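Local coordinates for protein cellulase (Clostridium cellulovorans, PDB 6UI3) that acts as a broad-specificity GH5_4 endoglucanase, its family 5 catalytic domain cutting cellulose and probably related beta-glucans and xylans within their chains, at residues 46-49 / 50-53; 253-256 / 257-261. All blocks are in the same frame, centred on the assembly; numbering follows the deposited sequence. Where two conformers were deposited one is given.

Both contacts belong to helices on the outside of one parallel eight-stranded barrel, the TIM barrel of the family 5 catalytic domain. Contact 1 comes first along the chain, where the loop that follows strand 25-29 turns into helix 49-58, which leads on to strand 62-65. Contact 2 follows much later, over the last turns of helix 243-261, which lies between strand 217-222 and strand 267-272 in the chain. Their centres are about 35 Å apart on opposite sides of the chain's centre, and their nearest atoms stay about 23 Å from each other. The two therefore do not touch; one covers a helix start, the other a helix finish, in separate beta-alpha units of the same barrel.

Contact 1. Residues 46-49 / 50-53; sequences VTTK and KMFD
In one of its two conformers, the Phe52 ring meets Thr47 and Thr48 along its edge: Thr47 CG2 lies in the ring plane, 3.6 Å from Phe52 CE1, and Thr48 O is 3.6 Å from Phe52 CD1. Val91 and Ala95 of helix 82-96 also touch this ring, while Thr47 OG1, turned to another partner, is hydrogen-bonded to Glu39. The second flat group, the Asp53 carboxylate, receives Lys49 one helical turn earlier. A salt bridge of 2.9 Å joins Lys49 NZ to Asp53 OD1 through the syn lone pair of that oxygen. The lysine chain runs extended as far as CE and bends only at its last torsion (chi4 -72°), which swings the ammonium group in to the acid. Water 1 links the same pair, donating to Asp53 OD2 over 2.6 Å and accepting from Lys49 NZ, and Asn98 gives OD1 a further partner. The backbones join too, Asp53 N donating to Lys49 O at 2.8 Å. At the helix start Thr48 and Met51 hold each other by weak reciprocal bonds. Thr48 OG1, placed between its own N and carbonyl carbon (chi1 66°), accepts from Met51 N at 3.4 Å, and the extended methionine runs back so that Thr48 N points at Met51 SD over 3.6 Å, with an N-H...S angle of 158°. Farther out, Met51 CE rests 3.5 Å from Val46 O. Thr48 is thus the N-cap of helix 49-58, and the exchange with Met51 forms a capping box, here with a thioether as second acceptor, at the end of the first beta-to-alpha loop of the TIM barrel.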
ATOM      1  N   VAL A  46     -16.934   9.776  -5.841  1.00 11.41           N
ATOM      2  CA  VAL A  46     -16.275  10.531  -4.788  1.00 11.98           C
ATOM      3  C   VAL A  46     -16.379   9.750  -3.486  1.00 10.12           C
ATOM      4  O   VAL A  46     -17.445   9.251  -3.118  1.00 11.44           O
ATOM      5  CB  VAL A  46     -16.910  11.924  -4.675  1.00 14.06           C
ATOM      6  CG1 VAL A  46     -16.299  12.693  -3.502  1.00 14.55           C
ATOM      7  CG2 VAL A  46     -16.721  12.706  -5.972  1.00 15.41           C
ATOM      8  N   THR A  47     -15.265   9.624  -2.786  1.00  9.50           N
ATOM      9  CA  THR A  47     -15.216   8.856  -1.546  1.00  9.07           C
ATOM     10  C   THR A  47     -15.957   9.581  -0.424  1.00  9.54           C
ATOM     11  O   THR A  47     -15.930  10.810  -0.331  1.00 10.18           O
ATOM     12  CB  THR A  47     -13.752   8.663  -1.150  1.00  9.08           C
ATOM     13  OG1 THR A  47     -13.014   8.138  -2.266  1.00  9.33           O
ATOM     14  CG2 THR A  47     -13.600   7.694  -0.010  1.00  9.68           C
ATOM     15  N   THR A  48     -16.603   8.806   0.456  1.00  9.46           N
ATOM     16  CA  THR A  48     -17.339   9.354   1.595  1.00  9.94           C
ATOM     17  C   THR A  48     -16.926   8.675   2.894  1.00 10.40           C
ATOM     18  O   THR A  48     -16.442   7.537   2.906  1.00 10.57           O
ATOM     19  CB  THR A  48     -18.859   9.178   1.436  1.00 10.90           C
ATOM     20  OG1 THR A  48     -19.153   7.777   1.472  1.00 12.29           O
ATOM     21  CG2 THR A  48     -19.352   9.789   0.147  1.00 12.20           C
ATOM     22  N   LYS A  49     -17.186   9.361   4.007  1.00 10.33           N
ATOM     23  CA  LYS A  49     -16.935   8.752   5.307  1.00 10.82           C
ATOM     24  C   LYS A  49     -17.754   7.477   5.492  1.00 10.43           C
ATOM     25  O   LYS A  49     -17.273   6.508   6.088  1.00 10.34           O
ATOM     26  CB  LYS A  49     -17.212   9.738   6.444  1.00 12.17           C
ATOM     27  CG  LYS A  49     -16.857   9.134   7.808  1.00 13.02           C
ATOM     28  CD  LYS A  49     -16.997  10.149   8.935  1.00 16.21           C
ATOM     29  CE  LYS A  49     -16.669   9.533  10.282  1.00 17.06           C
ATOM     30  NZ  LYS A  49     -17.714   8.588  10.743  1.00 17.53           N
ATOM     31  N   LYS A  50     -18.998   7.461   5.000  1.00 10.76           N
ATOM     32  CA  LYS A  50     -19.839   6.277   5.158  1.00 10.61           C
ATOM     33  C   LYS A  50     -19.184   5.033   4.565  1.00 10.12           C
ATOM     34  O   LYS A  50     -19.381   3.925   5.078  1.00 10.54           O
ATOM     35  CB  LYS A  50     -21.219   6.511   4.545  1.00 12.10           C
ATOM     36  CG  LYS A  50     -22.095   7.432   5.371  1.00 16.87           C
ATOM     37  CD  LYS A  50     -23.492   7.566   4.773  1.00 21.98           C
ATOM     38  CE  LYS A  50     -24.335   8.559   5.573  1.00 28.28           C
ATOM     39  NZ  LYS A  50     -25.734   8.680   5.062  1.00 31.91           N
ATOM     40  N   MET A  51     -18.409   5.177   3.490  1.00  9.22           N
ATOM     41  CA  MET A  51     -17.691   4.019   2.956  1.00  9.49           C
ATOM     42  C   MET A  51     -16.725   3.449   3.985  1.00  9.88           C
ATOM     43  O   MET A  51     -16.629   2.226   4.153  1.00 10.16           O
ATOM     44  CB  MET A  51     -16.945   4.415   1.682  1.00  9.91           C
ATOM     45  CG  MET A  51     -17.864   4.805   0.559  1.00 10.50           C
ATOM     46  SD  MET A  51     -16.984   5.472  -0.867  1.00 11.09           S
ATOM     47  CE  MET A  51     -18.341   6.100  -1.848  1.00 13.46           C
ATOM     48  N   PHE A  52     -16.000   4.328   4.679  0.58  9.43           N
ATOM     49  CA  PHE A  52     -15.061   3.902   5.709  0.58  9.72           C
ATOM     50  C   PHE A  52     -15.791   3.360   6.930  0.58  9.89           C
ATOM     51  O   PHE A  52     -15.344   2.379   7.531  0.58 10.22           O
ATOM     52  CB  PHE A  52     -14.157   5.077   6.089  0.58 10.27           C
ATOM     53  CG  PHE A  52     -13.064   5.360   5.091  0.58  9.84           C
ATOM     54  CD1 PHE A  52     -13.358   5.851   3.823  0.58 10.11           C
ATOM     55  CD2 PHE A  52     -11.734   5.158   5.432  0.58  9.75           C
ATOM     56  CE1 PHE A  52     -12.337   6.111   2.912  0.58  9.49           C
ATOM     57  CE2 PHE A  52     -10.715   5.421   4.525  0.58  9.50           C
ATOM     58  CZ  PHE A  52     -11.020   5.896   3.265  0.58  9.36           C
ATOM     59  N   ASP A  53     -16.918   3.976   7.304  1.00  9.30           N
ATOM     60  CA  ASP A  53     -17.740   3.440   8.384  1.00 10.22           C
ATOM     61  C   ASP A  53     -18.111   1.992   8.091  1.00 10.58           C
ATOM     62  O   ASP A  53     -18.116   1.138   8.988  1.00 10.88           O
ATOM     63  CB  ASP A  53     -19.056   4.228   8.499  1.00 11.20           C
ATOM     64  CG  ASP A  53     -18.889   5.682   8.904  1.00 12.88           C
ATOM     65  OD1 ASP A  53     -17.802   6.113   9.330  1.00 13.16           O
ATOM     66  OD2 ASP A  53     -19.908   6.402   8.796  1.00 15.13           O
TER
HETATM   67  O   HOH W   1     -20.447   8.964   9.170  0.97 20.50           O

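Contact 2. Residues 253-256 / 257-261; sequences FRML and NNTFV
Phe260 sits one turn beyond Leu256, and its side chain starts beside the Leu256 carbonyl and ends at the leucine methyl. Phe260 CB lies 3.6 Å from Leu256 O, the carbonyl that also accepts Phe260 N at 3.0 Å. Phe260 CG is near this oxygen too, and Phe260 CD2 is 3.8 Å from Leu256 O, obliquely placed. Phe260 CE2, with CD2 beside it, meets the leucine side chain, 4.1 Å from Leu256 CD2, the two side chains slanting across each other. Thr259 CG2, anti to its backbone N (chi1 -61°), is thereby laid over the centre of one ring face; Val206 of helix 203-208 touches both residues. Phe260 also packs on Val267, so this C-terminal end of helix 243-261, with a wider pi-type turn over 257-261, lies against the strand that follows it in the TIM barrel, 267-272. Met255, in one of its two conformers, and Thr259 run side by side and point the same way. Met255 O takes a bond from Thr259 N at 2.9 Å and has the threonine hydroxyl close by. On the outer side, Arg254 O accepts from Asn258 N and, over 2.8 Å, from water 2. This water also donates to Asn258 OD1 at 2.7 Å and accepts from Asn257 ND2, bridging both amides to the preceding turn, while Lys262 supplies Asn258 OD1 with a second hydrogen bond.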
ATOM      1  N   PHE A 253       6.715 -16.210   1.752  1.00  7.45           N
ATOM      2  CA  PHE A 253       6.566 -15.609   3.075  0.57  7.57           C
ATOM      3  C   PHE A 253       7.663 -16.064   4.029  1.00  7.85           C
ATOM      4  O   PHE A 253       8.170 -15.262   4.823  1.00  7.66           O
ATOM      5  CB  PHE A 253       5.161 -15.859   3.643  0.57  7.70           C
ATOM      6  CG  PHE A 253       4.154 -14.839   3.184  0.57  8.11           C
ATOM      7  CD1 PHE A 253       3.381 -15.081   2.064  0.57  8.99           C
ATOM      8  CD2 PHE A 253       4.035 -13.616   3.834  0.57  7.92           C
ATOM      9  CE1 PHE A 253       2.489 -14.148   1.604  0.57  9.28           C
ATOM     10  CE2 PHE A 253       3.149 -12.662   3.370  0.57  8.93           C
ATOM     11  CZ  PHE A 253       2.367 -12.937   2.258  0.57  8.58           C
ATOM     12  N   ARG A 254       8.051 -17.340   3.970  1.00  7.34           N
ATOM     13  CA  ARG A 254       9.188 -17.771   4.774  1.00  7.63           C
ATOM     14  C   ARG A 254      10.451 -16.983   4.410  1.00  7.77           C
ATOM     15  O   ARG A 254      11.260 -16.657   5.281  1.00  8.09           O
ATOM     16  CB  ARG A 254       9.427 -19.271   4.599  1.00  7.75           C
ATOM     17  CG  ARG A 254       8.405 -20.171   5.273  1.00  8.05           C
ATOM     18  CD  ARG A 254       8.748 -21.620   5.098  1.00  9.34           C
ATOM     19  NE  ARG A 254       7.749 -22.542   5.647  1.00 10.60           N
ATOM     20  CZ  ARG A 254       7.773 -23.031   6.875  1.00 12.29           C
ATOM     21  NH1 ARG A 254       8.710 -22.671   7.726  1.00 15.19           N
ATOM     22  NH2 ARG A 254       6.837 -23.879   7.249  1.00 14.27           N
ATOM     23  N   MET A 255      10.645 -16.702   3.120  1.00  7.32           N
ATOM     24  CA  MET A 255      11.817 -15.948   2.690  0.79  7.42           C
ATOM     25  C   MET A 255      11.760 -14.505   3.188  1.00  7.32           C
ATOM     26  O   MET A 255      12.780 -13.967   3.645  1.00  8.15           O
ATOM     27  CB  MET A 255      11.931 -16.056   1.170  0.79  8.38           C
ATOM     28  CG  MET A 255      13.036 -15.226   0.539  0.79  9.19           C
ATOM     29  SD  MET A 255      12.570 -13.518   0.278  0.79 10.07           S
ATOM     30  CE  MET A 255      11.285 -13.708  -0.955  0.79 11.87           C
ATOM     31  N   LEU A 256      10.592 -13.863   3.134  1.00  7.31           N
ATOM     32  CA  LEU A 256      10.478 -12.499   3.648  1.00  7.67           C
ATOM     33  C   LEU A 256      10.738 -12.478   5.148  1.00  7.96           C
ATOM     34  O   LEU A 256      11.345 -11.537   5.677  1.00  8.27           O
ATOM     35  CB  LEU A 256       9.089 -11.940   3.340  1.00  8.14           C
ATOM     36  CG  LEU A 256       8.811 -11.636   1.864  1.00  7.84           C
ATOM     37  CD1 LEU A 256       7.340 -11.341   1.659  1.00  8.16           C
ATOM     38  CD2 LEU A 256       9.660 -10.476   1.321  1.00  9.40           C
ATOM     39  N   ASN A 257      10.262 -13.508   5.849  1.00  8.35           N
ATOM     40  CA  ASN A 257      10.514 -13.631   7.277  1.00  8.45           C
ATOM     41  C   ASN A 257      12.009 -13.752   7.553  1.00  8.94           C
ATOM     42  O   ASN A 257      12.535 -13.108   8.468  1.00  9.51           O
ATOM     43  CB  ASN A 257       9.745 -14.841   7.809  1.00  9.67           C
ATOM     44  CG  ASN A 257       9.851 -14.979   9.303  1.00 10.75           C
ATOM     45  OD1 ASN A 257       9.460 -14.064  10.038  1.00 11.60           O
ATOM     46  ND2 ASN A 257      10.353 -16.119   9.767  1.00 11.08           N
ATOM     47  N   ASN A 258      12.721 -14.575   6.771  1.00  8.92           N
ATOM     48  CA  ASN A 258      14.160 -14.735   6.970  1.00  9.80           C
ATOM     49  C   ASN A 258      14.908 -13.438   6.695  1.00 10.34           C
ATOM     50  O   ASN A 258      15.845 -13.089   7.417  1.00 11.20           O
ATOM     51  CB  ASN A 258      14.727 -15.813   6.036  1.00 10.87           C
ATOM     52  CG  ASN A 258      14.447 -17.222   6.496  1.00 14.02           C
ATOM     53  OD1 ASN A 258      14.125 -17.455   7.653  1.00 14.92           O
ATOM     54  ND2 ASN A 258      14.563 -18.170   5.579  1.00 14.26           N
ATOM     55  N   THR A 259      14.531 -12.724   5.637  1.00 10.00           N
ATOM     56  CA  THR A 259      15.325 -11.575   5.226  1.00  9.81           C
ATOM     57  C   THR A 259      15.088 -10.376   6.129  1.00  9.25           C
ATOM     58  O   THR A 259      16.036  -9.686   6.501  1.00  9.88           O
ATOM     59  CB  THR A 259      14.976 -11.180   3.791  1.00 11.59           C
ATOM     60  OG1 THR A 259      15.258 -12.267   2.897  1.00 15.27           O
ATOM     61  CG2 THR A 259      15.751  -9.967   3.359  1.00 12.30           C
ATOM     62  N   PHE A 260      13.833 -10.110   6.489  1.00  8.36           N
ATOM     63  CA  PHE A 260      13.456  -8.888   7.192  1.00  8.16           C
ATOM     64  C   PHE A 260      12.983  -9.141   8.619  1.00  8.74           C
ATOM     65  O   PHE A 260      13.581  -8.626   9.577  1.00  8.85           O
ATOM     66  CB  PHE A 260      12.367  -8.152   6.399  1.00  8.53           C
ATOM     67  CG  PHE A 260      12.780  -7.762   5.003  1.00  8.52           C
ATOM     68  CD1 PHE A 260      13.822  -6.882   4.808  1.00  9.02           C
ATOM     69  CD2 PHE A 260      12.099  -8.243   3.890  1.00  8.71           C
ATOM     70  CE1 PHE A 260      14.202  -6.503   3.544  1.00  9.78           C
ATOM     71  CE2 PHE A 260      12.473  -7.852   2.617  1.00  8.72           C
ATOM     72  CZ  PHE A 260      13.521  -6.991   2.447  1.00  8.79           C
ATOM     73  N   VAL A 261      11.922  -9.935   8.793  1.00  9.09           N
ATOM     74  CA  VAL A 261      11.238  -9.985  10.090  1.00  9.50           C
ATOM     75  C   VAL A 261      12.151 -10.542  11.173  1.00 10.85           C
ATOM     76  O   VAL A 261      12.222 -10.003  12.288  1.00 11.84           O
ATOM     77  CB  VAL A 261       9.919 -10.780   9.988  1.00  9.79           C
ATOM     78  CG1 VAL A 261       9.202 -10.826  11.353  1.00 11.95           C
ATOM     79  CG2 VAL A 261       8.996 -10.163   8.950  1.00 10.93           C
TER
HETATM   80  O   HOH W   2      11.462 -18.021   7.692  0.97 12.37           O